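Local atomic coordinates of flagellar biosynthetic protein FlhB (Shewanella putrefaciens CN-32, PDB entry 6Z0W), a protein that is probably required for building the rod of the flagellar basal body and may form part of the flagellar export apparatus, this chain being its cytoplasmic domain. Residues R6-E11 with D47-K52; E11-D16 with R54-E59; I18-N21 with Y25-A28; A63-P68 with A93-Y98; R72-T77 with E86-A91. One frame throughout, in Å; residues are numbered along the deposited sequence.

Contact 1 of 5, residues R6-E11 with D47-K52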
# COMPACT_ATOMS: atom_id res chain seq x y z
N ARG A 6 3.52 -12.78 12.48
CA ARG A 6 2.14 -12.92 12.94
C ARG A 6 1.66 -11.60 13.53
O ARG A 6 0.49 -11.23 13.35
CB ARG A 6 2.02 -14.03 13.99
CG ARG A 6 2.27 -15.43 13.48
CD ARG A 6 2.28 -16.43 14.66
NE ARG A 6 3.13 -15.96 15.77
CZ ARG A 6 3.29 -16.62 16.92
NH1 ARG A 6 2.66 -17.77 17.12
NH2 ARG A 6 4.08 -16.12 17.87
N ARG A 7 2.55 -10.88 14.22
CA ARG A 7 2.19 -9.60 14.82
C ARG A 7 1.84 -8.57 13.76
O ARG A 7 0.87 -7.82 13.90
CB ARG A 7 3.34 -9.11 15.70
CG ARG A 7 3.11 -7.77 16.36
CD ARG A 7 1.90 -7.82 17.28
NE ARG A 7 1.59 -6.52 17.88
CZ ARG A 7 0.74 -5.64 17.37
NH1 ARG A 7 0.11 -5.91 16.23
NH2 ARG A 7 0.51 -4.48 17.99
N MET A 8 2.61 -8.54 12.67
CA MET A 8 2.22 -7.71 11.54
C MET A 8 0.90 -8.19 10.92
O MET A 8 0.03 -7.38 10.59
CB MET A 8 3.34 -7.70 10.51
CG MET A 8 3.09 -6.79 9.32
SD MET A 8 4.19 -7.25 7.95
CE MET A 8 3.49 -8.81 7.46
N MET A 9 0.72 -9.50 10.76
CA MET A 9 -0.48 -10.01 10.10
C MET A 9 -1.73 -9.70 10.89
O MET A 9 -2.80 -9.48 10.29
CB MET A 9 -0.38 -11.52 9.89
CG MET A 9 0.48 -11.88 8.74
SD MET A 9 -0.14 -11.18 7.22
CE MET A 9 1.29 -11.47 6.23
N ALA A 10 -1.64 -9.67 12.21
CA ALA A 10 -2.75 -9.29 13.08
C ALA A 10 -3.21 -7.86 12.87
O ALA A 10 -4.28 -7.50 13.38
CB ALA A 10 -2.35 -9.49 14.55
N GLU A 11 -2.45 -7.02 12.16
CA GLU A 11 -2.80 -5.61 11.98
C GLU A 11 -3.58 -5.33 10.70
O GLU A 11 -4.24 -4.29 10.61
CB GLU A 11 -1.55 -4.72 11.95
CG GLU A 11 -0.86 -4.50 13.29
CD GLU A 11 -1.76 -3.84 14.30
OE1 GLU A 11 -2.57 -2.97 13.89
OE2 GLU A 11 -1.69 -4.20 15.50
N ASP A 47 5.69 -11.47 -2.37
CA ASP A 47 5.45 -12.84 -2.79
C ASP A 47 4.38 -13.51 -1.93
O ASP A 47 3.23 -13.06 -1.93
CB ASP A 47 6.78 -13.58 -2.81
CG ASP A 47 7.79 -12.94 -3.77
OD1 ASP A 47 7.35 -12.25 -4.73
OD2 ASP A 47 9.01 -13.12 -3.59
N ASP A 48 4.73 -14.57 -1.19
CA ASP A 48 3.69 -15.31 -0.49
C ASP A 48 3.12 -14.50 0.67
O ASP A 48 1.92 -14.59 0.96
CB ASP A 48 4.21 -16.63 0.04
CG ASP A 48 3.21 -17.33 0.93
OD1 ASP A 48 2.18 -17.82 0.40
OD2 ASP A 48 3.44 -17.37 2.16
N VAL A 49 3.98 -13.74 1.36
CA VAL A 49 3.49 -12.88 2.43
C VAL A 49 2.54 -11.83 1.86
O VAL A 49 1.57 -11.43 2.51
CB VAL A 49 4.68 -12.25 3.17
CG1 VAL A 49 4.19 -11.27 4.24
CG2 VAL A 49 5.58 -13.35 3.79
N ALA A 50 2.81 -11.38 0.63
CA ALA A 50 1.89 -10.46 -0.03
C ALA A 50 0.52 -11.12 -0.23
O ALA A 50 -0.51 -10.49 0.04
CB ALA A 50 2.50 -10.00 -1.36
N PHE A 51 0.49 -12.40 -0.64
CA PHE A 51 -0.81 -13.05 -0.79
C PHE A 51 -1.50 -13.33 0.55
O PHE A 51 -2.74 -13.33 0.60
CB PHE A 51 -0.69 -14.33 -1.63
CG PHE A 51 -0.80 -14.06 -3.11
CD1 PHE A 51 -2.03 -13.81 -3.70
CD2 PHE A 51 0.34 -13.99 -3.90
CE1 PHE A 51 -2.13 -13.53 -5.07
CE2 PHE A 51 0.25 -13.72 -5.26
CZ PHE A 51 -0.98 -13.48 -5.84
N LYS A 52 -0.74 -13.56 1.64
CA LYS A 52 -1.42 -13.71 2.93
C LYS A 52 -2.03 -12.38 3.38
O LYS A 52 -3.13 -12.37 3.94
CB LYS A 52 -0.47 -14.26 3.99
CG LYS A 52 -1.11 -15.32 4.92
CD LYS A 52 -2.06 -14.69 5.96
CE LYS A 52 -2.27 -15.56 7.21
NZ LYS A 52 -2.80 -14.76 8.36

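Contact 2 of 5, residues E11-D16 with R54-E59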
# COMPACT_ATOMS: atom_id res chain seq x y z
N GLU A 11 -2.45 -7.02 12.16
CA GLU A 11 -2.80 -5.61 11.98
C GLU A 11 -3.58 -5.33 10.70
O GLU A 11 -4.24 -4.29 10.61
CB GLU A 11 -1.55 -4.72 11.95
CG GLU A 11 -0.86 -4.50 13.29
CD GLU A 11 -1.76 -3.84 14.30
OE1 GLU A 11 -2.57 -2.97 13.89
OE2 GLU A 11 -1.69 -4.20 15.50
N VAL A 12 -3.49 -6.22 9.71
CA VAL A 12 -4.12 -6.06 8.40
C VAL A 12 -5.62 -5.75 8.50
O VAL A 12 -6.11 -4.94 7.69
CB VAL A 12 -3.88 -7.31 7.52
CG1 VAL A 12 -4.60 -7.19 6.22
CG2 VAL A 12 -2.40 -7.48 7.20
N PRO A 13 -6.38 -6.32 9.45
CA PRO A 13 -7.78 -5.90 9.61
C PRO A 13 -7.98 -4.40 9.84
O PRO A 13 -9.09 -3.90 9.61
CB PRO A 13 -8.27 -6.71 10.82
CG PRO A 13 -7.40 -7.97 10.77
CD PRO A 13 -6.06 -7.47 10.34
N ASN A 14 -6.96 -3.67 10.30
CA ASN A 14 -7.15 -2.24 10.55
C ASN A 14 -6.79 -1.38 9.34
O ASN A 14 -6.91 -0.16 9.41
CB ASN A 14 -6.33 -1.80 11.76
CG ASN A 14 -6.62 -2.63 12.99
OD1 ASN A 14 -7.77 -3.00 13.24
ND2 ASN A 14 -5.58 -2.98 13.73
N ALA A 15 -6.39 -1.98 8.23
CA ALA A 15 -5.95 -1.24 7.06
C ALA A 15 -7.13 -0.52 6.40
O ALA A 15 -8.26 -1.02 6.41
CB ALA A 15 -5.30 -2.18 6.04
N ASP A 16 -6.85 0.61 5.76
CA ASP A 16 -7.86 1.20 4.89
C ASP A 16 -7.80 0.67 3.46
O ASP A 16 -8.83 0.66 2.77
CB ASP A 16 -7.71 2.72 4.89
CG ASP A 16 -8.16 3.33 6.20
OD1 ASP A 16 -9.31 3.03 6.58
OD2 ASP A 16 -7.38 4.06 6.85
N ARG A 54 -3.16 -10.09 1.31
CA ARG A 54 -4.33 -9.93 0.46
C ARG A 54 -5.49 -10.82 0.92
O ARG A 54 -6.64 -10.36 1.01
CB ARG A 54 -3.95 -10.22 -0.99
CG ARG A 54 -3.06 -9.13 -1.57
CD ARG A 54 -2.51 -9.53 -2.94
NE ARG A 54 -3.58 -9.83 -3.88
CZ ARG A 54 -3.44 -9.88 -5.20
NH1 ARG A 54 -2.27 -9.64 -5.77
NH2 ARG A 54 -4.49 -10.17 -5.96
N GLU A 55 -5.21 -12.08 1.28
CA GLU A 55 -6.31 -12.95 1.69
C GLU A 55 -6.98 -12.44 2.97
O GLU A 55 -8.21 -12.48 3.08
CB GLU A 55 -5.82 -14.39 1.82
CG GLU A 55 -5.41 -14.82 3.21
CD GLU A 55 -5.08 -16.31 3.29
OE1 GLU A 55 -5.06 -17.00 2.24
OE2 GLU A 55 -4.81 -16.78 4.42
N VAL A 56 -6.20 -11.91 3.92
CA VAL A 56 -6.80 -11.35 5.14
C VAL A 56 -7.61 -10.11 4.80
O VAL A 56 -8.74 -9.94 5.27
CB VAL A 56 -5.73 -11.04 6.21
CG1 VAL A 56 -6.33 -10.27 7.40
CG2 VAL A 56 -5.06 -12.31 6.68
N ALA A 57 -7.05 -9.24 3.96
CA ALA A 57 -7.78 -8.04 3.56
C ALA A 57 -9.12 -8.39 2.91
O ALA A 57 -10.14 -7.74 3.18
CB ALA A 57 -6.92 -7.22 2.60
N ARG A 58 -9.14 -9.41 2.04
CA ARG A 58 -10.40 -9.78 1.39
C ARG A 58 -11.38 -10.39 2.38
O ARG A 58 -12.59 -10.15 2.29
CB ARG A 58 -10.15 -10.76 0.25
CG ARG A 58 -11.37 -10.92 -0.67
CD ARG A 58 -11.80 -12.38 -0.94
NE ARG A 58 -13.07 -12.47 -1.68
CZ ARG A 58 -14.23 -12.85 -1.14
NH1 ARG A 58 -14.28 -13.19 0.13
NH2 ARG A 58 -15.34 -12.90 -1.88
N GLU A 59 -10.88 -11.20 3.31
CA GLU A 59 -11.72 -11.68 4.39
C GLU A 59 -12.41 -10.53 5.12
O GLU A 59 -13.60 -10.61 5.43
CB GLU A 59 -10.87 -12.53 5.35
CG GLU A 59 -11.66 -13.25 6.40
CD GLU A 59 -12.53 -14.37 5.85
OE1 GLU A 59 -12.14 -14.99 4.83
OE2 GLU A 59 -13.60 -14.64 6.46

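Contact 3 of 5, residues I18-N21 with Y25-A28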
# COMPACT_ATOMS: atom_id res chain seq x y z
N ILE A 18 -5.17 -2.04 0.66
CA ILE A 18 -3.95 -2.75 0.27
C ILE A 18 -3.62 -2.32 -1.15
O ILE A 18 -4.44 -2.51 -2.06
CB ILE A 18 -4.10 -4.28 0.31
CG1 ILE A 18 -4.92 -4.73 1.50
CG2 ILE A 18 -2.72 -4.96 0.25
CD1 ILE A 18 -4.31 -4.48 2.84
N VAL A 19 -2.45 -1.73 -1.34
CA VAL A 19 -1.93 -1.42 -2.67
C VAL A 19 -1.03 -2.57 -3.08
O VAL A 19 -0.11 -2.96 -2.33
CB VAL A 19 -1.15 -0.10 -2.66
CG1 VAL A 19 -0.71 0.27 -4.09
CG2 VAL A 19 -2.03 0.99 -2.02
N VAL A 20 -1.29 -3.13 -4.25
CA VAL A 20 -0.57 -4.32 -4.66
C VAL A 20 0.04 -4.13 -6.04
O VAL A 20 -0.35 -3.24 -6.80
CB VAL A 20 -1.43 -5.61 -4.69
CG1 VAL A 20 -1.92 -5.94 -3.33
CG2 VAL A 20 -2.56 -5.49 -5.68
N ASN A 21 1.11 -4.92 -6.24
CA ASN A 21 1.64 -5.56 -7.45
C ASN A 21 3.16 -5.60 -7.52
O ASN A 21 3.71 -6.72 -7.55
CB ASN A 21 1.11 -4.96 -8.72
CG ASN A 21 -0.01 -5.79 -9.28
OD1 ASN A 21 -1.14 -5.79 -8.79
ND2 ASN A 21 0.31 -6.57 -10.31
N TYR A 25 3.95 -7.79 -4.58
CA TYR A 25 4.06 -6.76 -3.56
C TYR A 25 2.67 -6.49 -2.97
O TYR A 25 1.69 -6.46 -3.71
CB TYR A 25 4.58 -5.46 -4.16
CG TYR A 25 6.04 -5.44 -4.50
CD1 TYR A 25 6.93 -4.85 -3.64
CD2 TYR A 25 6.51 -6.00 -5.68
CE1 TYR A 25 8.26 -4.79 -3.93
CE2 TYR A 25 7.84 -5.97 -5.98
CZ TYR A 25 8.71 -5.36 -5.09
OH TYR A 25 10.06 -5.28 -5.34
N ALA A 26 2.60 -6.29 -1.65
CA ALA A 26 1.38 -5.81 -1.00
C ALA A 26 1.78 -4.91 0.15
O ALA A 26 2.62 -5.30 0.96
CB ALA A 26 0.51 -6.97 -0.47
N VAL A 27 1.17 -3.73 0.24
CA VAL A 27 1.38 -2.86 1.40
C VAL A 27 0.01 -2.48 1.96
O VAL A 27 -0.86 -1.99 1.22
CB VAL A 27 2.21 -1.61 1.05
CG1 VAL A 27 3.68 -2.02 0.82
CG2 VAL A 27 1.66 -0.91 -0.18
N ALA A 28 -0.20 -2.78 3.24
CA ALA A 28 -1.44 -2.42 3.92
C ALA A 28 -1.29 -1.02 4.51
O ALA A 28 -0.45 -0.79 5.40
CB ALA A 28 -1.79 -3.46 5.01

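Contact 4 of 5, residues A63-P68 with A93-Y98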
# COMPACT_ATOMS: atom_id res chain seq x y z
N ALA A 63 -10.50 -2.92 0.74
CA ALA A 63 -10.22 -2.70 -0.68
C ALA A 63 -8.77 -3.03 -1.03
O ALA A 63 -7.83 -2.64 -0.33
CB ALA A 63 -10.53 -1.25 -1.06
N ILE A 64 -8.60 -3.79 -2.09
CA ILE A 64 -7.29 -4.12 -2.63
C ILE A 64 -7.22 -3.47 -4.01
O ILE A 64 -8.07 -3.73 -4.86
CB ILE A 64 -7.10 -5.63 -2.75
CG1 ILE A 64 -7.30 -6.32 -1.39
CG2 ILE A 64 -5.75 -5.92 -3.40
CD1 ILE A 64 -7.40 -7.83 -1.48
N VAL A 65 -6.23 -2.61 -4.24
CA VAL A 65 -6.17 -1.93 -5.53
C VAL A 65 -4.78 -2.14 -6.12
O VAL A 65 -3.78 -2.14 -5.40
CB VAL A 65 -6.54 -0.44 -5.44
CG1 VAL A 65 -7.77 -0.26 -4.55
CG2 VAL A 65 -5.41 0.39 -4.91
N SER A 66 -4.74 -2.36 -7.43
CA SER A 66 -3.48 -2.58 -8.14
C SER A 66 -3.01 -1.26 -8.73
O SER A 66 -3.63 -0.73 -9.66
CB SER A 66 -3.62 -3.63 -9.23
OG SER A 66 -2.37 -3.73 -9.90
N ALA A 67 -1.88 -0.77 -8.22
CA ALA A 67 -1.14 0.33 -8.83
C ALA A 67 0.34 -0.00 -8.67
O ALA A 67 0.97 0.41 -7.69
CB ALA A 67 -1.50 1.68 -8.19
N PRO A 68 0.91 -0.78 -9.59
CA PRO A 68 2.22 -1.46 -9.35
C PRO A 68 3.34 -0.52 -8.92
O PRO A 68 4.08 -0.84 -7.98
CB PRO A 68 2.54 -2.13 -10.71
CG PRO A 68 1.18 -2.37 -11.32
CD PRO A 68 0.27 -1.24 -10.84
N ALA A 93 -3.27 9.58 -1.08
CA ALA A 93 -4.51 10.26 -0.70
C ALA A 93 -5.57 10.10 -1.78
O ALA A 93 -6.77 10.03 -1.47
CB ALA A 93 -4.26 11.75 -0.43
N GLN A 94 -5.18 10.03 -3.04
CA GLN A 94 -6.19 9.85 -4.08
C GLN A 94 -6.67 8.41 -4.14
O GLN A 94 -7.85 8.17 -4.40
CB GLN A 94 -5.63 10.32 -5.43
CG GLN A 94 -5.45 11.84 -5.46
CD GLN A 94 -4.67 12.35 -6.67
OE1 GLN A 94 -4.01 11.58 -7.37
NE2 GLN A 94 -4.78 13.65 -6.93
N VAL A 95 -5.79 7.44 -3.89
CA VAL A 95 -6.27 6.07 -3.71
C VAL A 95 -7.24 6.00 -2.52
O VAL A 95 -8.31 5.39 -2.61
CB VAL A 95 -5.08 5.09 -3.57
CG1 VAL A 95 -5.51 3.74 -2.98
CG2 VAL A 95 -4.41 4.85 -4.97
N LEU A 96 -6.91 6.66 -1.42
CA LEU A 96 -7.79 6.61 -0.25
C LEU A 96 -9.14 7.25 -0.54
O LEU A 96 -10.17 6.72 -0.13
CB LEU A 96 -7.13 7.27 0.97
CG LEU A 96 -5.98 6.44 1.57
CD1 LEU A 96 -5.10 7.31 2.48
CD2 LEU A 96 -6.55 5.21 2.32
N ALA A 97 -9.15 8.37 -1.28
CA ALA A 97 -10.42 9.00 -1.65
C ALA A 97 -11.29 8.02 -2.42
O ALA A 97 -12.48 7.87 -2.11
CB ALA A 97 -10.18 10.27 -2.49
N TYR A 98 -10.72 7.34 -3.42
CA TYR A 98 -11.48 6.35 -4.18
C TYR A 98 -12.03 5.26 -3.26
O TYR A 98 -13.20 4.88 -3.36
CB TYR A 98 -10.60 5.72 -5.26
CG TYR A 98 -11.13 4.37 -5.69
CD1 TYR A 98 -12.17 4.28 -6.62
CD2 TYR A 98 -10.63 3.19 -5.13
CE1 TYR A 98 -12.67 3.04 -7.01
CE2 TYR A 98 -11.13 1.95 -5.51
CZ TYR A 98 -12.15 1.88 -6.45
OH TYR A 98 -12.64 0.64 -6.82

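Contact 5 of 5, residues R72-T77 with E86-A91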
# COMPACT_ATOMS: atom_id res chain seq x y z
N ARG A 72 5.15 -0.70 -5.16
CA ARG A 72 6.60 -0.91 -5.03
C ARG A 72 7.28 0.27 -4.35
O ARG A 72 8.14 0.09 -3.46
CB ARG A 72 7.23 -1.16 -6.41
CG ARG A 72 6.83 -2.47 -7.07
CD ARG A 72 7.79 -2.88 -8.21
NE ARG A 72 8.04 -1.77 -9.13
CZ ARG A 72 7.31 -1.51 -10.21
NH1 ARG A 72 6.29 -2.30 -10.52
NH2 ARG A 72 7.62 -0.48 -10.99
N ALA A 73 6.92 1.49 -4.74
CA ALA A 73 7.54 2.67 -4.14
C ALA A 73 7.23 2.75 -2.64
O ALA A 73 8.11 3.08 -1.83
CB ALA A 73 7.07 3.93 -4.85
N ILE A 74 6.00 2.44 -2.24
CA ILE A 74 5.68 2.41 -0.81
C ILE A 74 6.53 1.37 -0.10
O ILE A 74 7.18 1.66 0.91
CB ILE A 74 4.18 2.13 -0.59
CG1 ILE A 74 3.30 3.27 -1.06
CG2 ILE A 74 3.92 1.90 0.89
CD1 ILE A 74 1.86 2.86 -1.16
N TYR A 75 6.53 0.14 -0.62
CA TYR A 75 7.26 -0.95 0.03
C TYR A 75 8.73 -0.57 0.26
O TYR A 75 9.27 -0.77 1.36
CB TYR A 75 7.16 -2.22 -0.81
CG TYR A 75 7.75 -3.44 -0.13
CD1 TYR A 75 6.93 -4.32 0.58
CD2 TYR A 75 9.12 -3.70 -0.17
CE1 TYR A 75 7.46 -5.42 1.22
CE2 TYR A 75 9.66 -4.82 0.47
CZ TYR A 75 8.83 -5.68 1.16
OH TYR A 75 9.32 -6.79 1.81
N HIS A 76 9.36 0.02 -0.76
CA HIS A 76 10.80 0.29 -0.73
C HIS A 76 11.18 1.44 0.18
O HIS A 76 12.35 1.52 0.57
CB HIS A 76 11.32 0.60 -2.13
CG HIS A 76 11.25 -0.56 -3.06
ND1 HIS A 76 10.97 -0.42 -4.40
CD2 HIS A 76 11.42 -1.88 -2.84
CE1 HIS A 76 10.97 -1.61 -4.97
NE2 HIS A 76 11.24 -2.51 -4.05
N THR A 77 10.22 2.32 0.52
CA THR A 77 10.50 3.60 1.15
C THR A 77 9.86 3.76 2.54
O THR A 77 10.06 4.81 3.17
CB THR A 77 10.00 4.75 0.27
OG1 THR A 77 8.57 4.71 0.19
CG2 THR A 77 10.59 4.68 -1.13
N GLU A 86 6.71 11.98 1.88
CA GLU A 86 5.88 13.08 1.41
C GLU A 86 5.67 13.02 -0.11
O GLU A 86 4.58 13.36 -0.59
CB GLU A 86 6.53 14.39 1.86
CG GLU A 86 6.30 15.59 0.99
CD GLU A 86 7.31 16.69 1.28
OE1 GLU A 86 8.36 16.74 0.60
OE2 GLU A 86 7.06 17.50 2.20
N GLY A 87 6.65 12.53 -0.86
CA GLY A 87 6.49 12.48 -2.30
C GLY A 87 5.37 11.55 -2.77
O GLY A 87 4.97 11.63 -3.94
N LEU A 88 4.87 10.66 -1.89
CA LEU A 88 3.80 9.74 -2.23
C LEU A 88 2.47 10.12 -1.61
O LEU A 88 1.49 9.38 -1.77
CB LEU A 88 4.17 8.30 -1.80
CG LEU A 88 5.43 7.74 -2.49
CD1 LEU A 88 5.69 6.28 -2.06
CD2 LEU A 88 5.29 7.86 -4.01
N PHE A 89 2.40 11.24 -0.90
CA PHE A 89 1.17 11.56 -0.18
C PHE A 89 -0.01 11.70 -1.13
O PHE A 89 -1.06 11.07 -0.94
CB PHE A 89 1.32 12.83 0.66
CG PHE A 89 0.05 13.20 1.37
CD1 PHE A 89 -0.23 12.67 2.62
CD2 PHE A 89 -0.89 14.03 0.76
CE1 PHE A 89 -1.43 12.99 3.28
CE2 PHE A 89 -2.10 14.34 1.42
CZ PHE A 89 -2.36 13.82 2.67
N THR A 90 0.11 12.59 -2.12
CA THR A 90 -1.03 12.87 -2.99
C THR A 90 -1.50 11.60 -3.69
O THR A 90 -2.71 11.38 -3.82
CB THR A 90 -0.67 13.94 -4.02
OG1 THR A 90 0.58 13.60 -4.62
CG2 THR A 90 -0.51 15.27 -3.35
N ALA A 91 -0.57 10.74 -4.14
CA ALA A 91 -1.00 9.54 -4.83
C ALA A 91 -1.75 8.60 -3.89
O ALA A 91 -2.79 8.05 -4.26
CB ALA A 91 0.20 8.83 -5.49

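Contact 1 of 5, residues R6-E11 with D47-K52
Met-9 and Val-49 meet with no ring or carboxylate between them, and the one flat pair lies on the helix 6-9 side alone: the guanidinium of Arg-7 takes the carboxylate of Glu-11 at its edge and in its plane. The bond from Arg-7 NH1 to Glu-11 OE2 is 2.6 Å long and nearly straight at 169°; this salt bridge uses the anti lone pair of Glu-11 OE2, while NH2 adds a weak second bond to the same oxygen. Facing helix 47-59, the work passes to thioether methyls. Met-9 folds back at chi2 (-60°), which brings its CE within 3.5 Å of Val-49 CG1. The same Met-9 CE lies 4.0 Å from Lys-52 CB. Its sulfur crosses the lysine chain at a slant, Met-9 SD lying 4.2 Å from Lys-52 CD. Met-8 reaches the same Val-49 CG1 from CE at 4.1 Å, so one valine methyl receives two methionine tips; Met-8 also rests on Leu-80. Val-49 and Lys-52 stand about one turn apart on their helix and together offer Met-9 its seat. Since no hydrogen bond joins the segments, the two helices are held here by dispersion and the hiding of apolar carbon, with Lys-52 lending only its aliphatic stem to a partly exposed seam.

Contact 2 of 5, residues E11-D16 with R54-E59
Val-12 packs against Val-56 starting at CB, which already lies 3.8 Å from Val-56 CG1. One bond further, CG1 of Val-12 meets that same methyl at 3.7 Å and then looks past it to the helix backbone, 3.9 Å from Ala-57 N, with the methyl of Ala-57 slightly more distant. This reach depends on the rotamer, since CG1 stands opposite the backbone N of Val-12 (chi1 176°) and is thereby thrown forward to the helix. Val-56 answers in kind, its own CG1 likewise trans to N (chi1 172°), and the two branched chains meet at an angle. Next door, Pro-13 adds its CD, 4.1 Å from Val-56 CG1, so that valine and proline both come to this methyl from the side of the turn. The short 3-10 turn 12-14 presents both residues at once. Its shape is supported by the backbone bond from Asn-14 N to Glu-11 O and by Asn-14 ND2, which donates to Glu-11 OE1 at 3.0 Å; the oxygen lies close to the amide plane, but the donor stands above the carboxylate plane. The turn leads from helix 6-9 into strand 17-20. Val-12 also packs on Ala-43 of strand 40-46, while Ala-57 rests on Ile-18 of strand 17-20, placing the contact where helix 47-59 lies over one face of the sheet.

Contact 3 of 5, residues I18-N21 with Y25-A28
Ile-18 to Asn-21 and Tyr-25 to Ala-28 pair antiparallel, first through backbone hydrogen bonds. Val-19 and Val-27 form the hydrogen-bonded pair: Val-19 N gives to Val-27 O at 3.0 Å, and Val-27 N returns the bond to Val-19 O at the same length. Nearer the turn, Asn-21 N binds Tyr-25 O from above the carbonyl plane, whereas the return bond is weak. CA-H...O contacts fill the intervals, among them Ile-18 CA to Val-27 O at 3.3 Å. Apolar contacts split by face. Ile-18, Val-20, Ala-26 and Ala-28 share one face, where the first three pack on helix 47-59, and Val-19 and Val-27 point to helix 68-77. Ile-18 straddles two alanines, CG2 lying 3.9 Å from Ala-26 CB and CD1 a tight 3.5 Å from Ala-28 CB. Replacing Ile-18 by alanine would probably open a gap beside Ala-26 and Ala-28, which would lose the CG2 and CD1 contacts. As for the aromatic contact, Asn-21 O lies at the edge of the Tyr-25 ring, 3.4 Å from CD2. The whole is a beta hairpin in the central sheet, and Asn-21 stands at the turn that probably corresponds to the NPTH autocleavage site of the FlhB/YscU family.

Contact 4 of 5, residues A63-P68 with A93-Y98
Val-65 sends one methyl to each of two helix residues. CG2 meets Val-95 CG1 head-on at 3.9 Å, the two valines reaching toward each other tip to tip. CG1 comes 4.1 Å from Tyr-98 CE2; here the side chains slide past one another in opposite directions, and the methyl approaches the ring obliquely. The torsions explain the division of labour. At Val-65, with chi1 at -43°, CG1 is trans to the carbonyl carbon and CG2 sits between N and C, which spreads the methyls over both partners. Val-95 extends CG1 opposite its backbone N (chi1 164°), toward the strand. Behind the first shell, the helix sets the spacing: Tyr-98 N bonds Gln-94 O at 3.1 Å and Ala-97 N bonds Ala-93 O, so Val-95 and Tyr-98, three residues apart, face the strand together. On the other side, the backbone of Val-65 is bonded to Ile-18 and Val-20 of strand 17-20, and Val-17 packs against both Val-65 and Val-95. Ile-64 and Ser-66 bond to Ile-114, next to Pro-113 in a segment that is probably the proline-rich element tied to flagellar biogenesis. With no polar bond between the segments, strand 64-66 and helix 89-100 are joined here by apolar contacts, two valines and a tyrosine ring, their directions set by the sheet and helix backbones.

Contact 5 of 5, residues R72-T77 with E86-A91
Leu-88 lays a single methyl, CD1, over the surface of helix 68-77, touching Ala-73, Ile-74 and Thr-77. The arrangement is a helix-loop-helix join on one flank of the alpha/beta domain, with Leu-88 just before helix 89-100. CD1 lies 3.9 Å from Ala-73 CB and 4.0 Å from Ile-74 CG1, and is as near to the backbone at Ile-74 N, so it fits against main chain as well as side chains. The leucine chain is nearly straight at chi2 (-177°), which carries CD1 forward to the helix. Ile-74 meets it at a slant and also packs on Val-27 and Val-41 of the sheet, while Leu-88 has further neighbours in Leu-70 and Leu-126. Thr-77 closes the far end, its OG1 lying 4.0 Å from Leu-88 CD1. A valine at Thr-77 would probably leave the carbonyl of Ala-73 without its hydroxyl partner. The helix ends with a change of partners: Thr-77 N turns to Ile-74 O at 3.1 Å, and Thr-77 OG1, placed between its own backbone N and carbonyl carbon (chi1 67°), donates to Ala-73 O at 2.6 Å, tilted 28° from the carbonyl plane.

Contacts 3, 4 and 5 are buried, contact 3 lying nearest the centre of the chain, whereas contacts 1 and 2 are only partly buried. Backbone hydrogen bonds between segments appear in contact 3 alone; the other four join their segments through side-chain packing. Contacts 1 and 2 share helix 47-59 and lie on the same side of the chain's centre, with methionines in the first giving way to valines and a proline in the second. Contact 4 uses helix 89-100 and contact 5 the residue leading into it. Strands 17-20 and 64-66 are neighbours, so contacts 3 and 4 both reach the same sheet, linked by Asn-21 OD1 and Ser-66 OG. Tyr-25 and Val-27 bring contact 3 against contact 5.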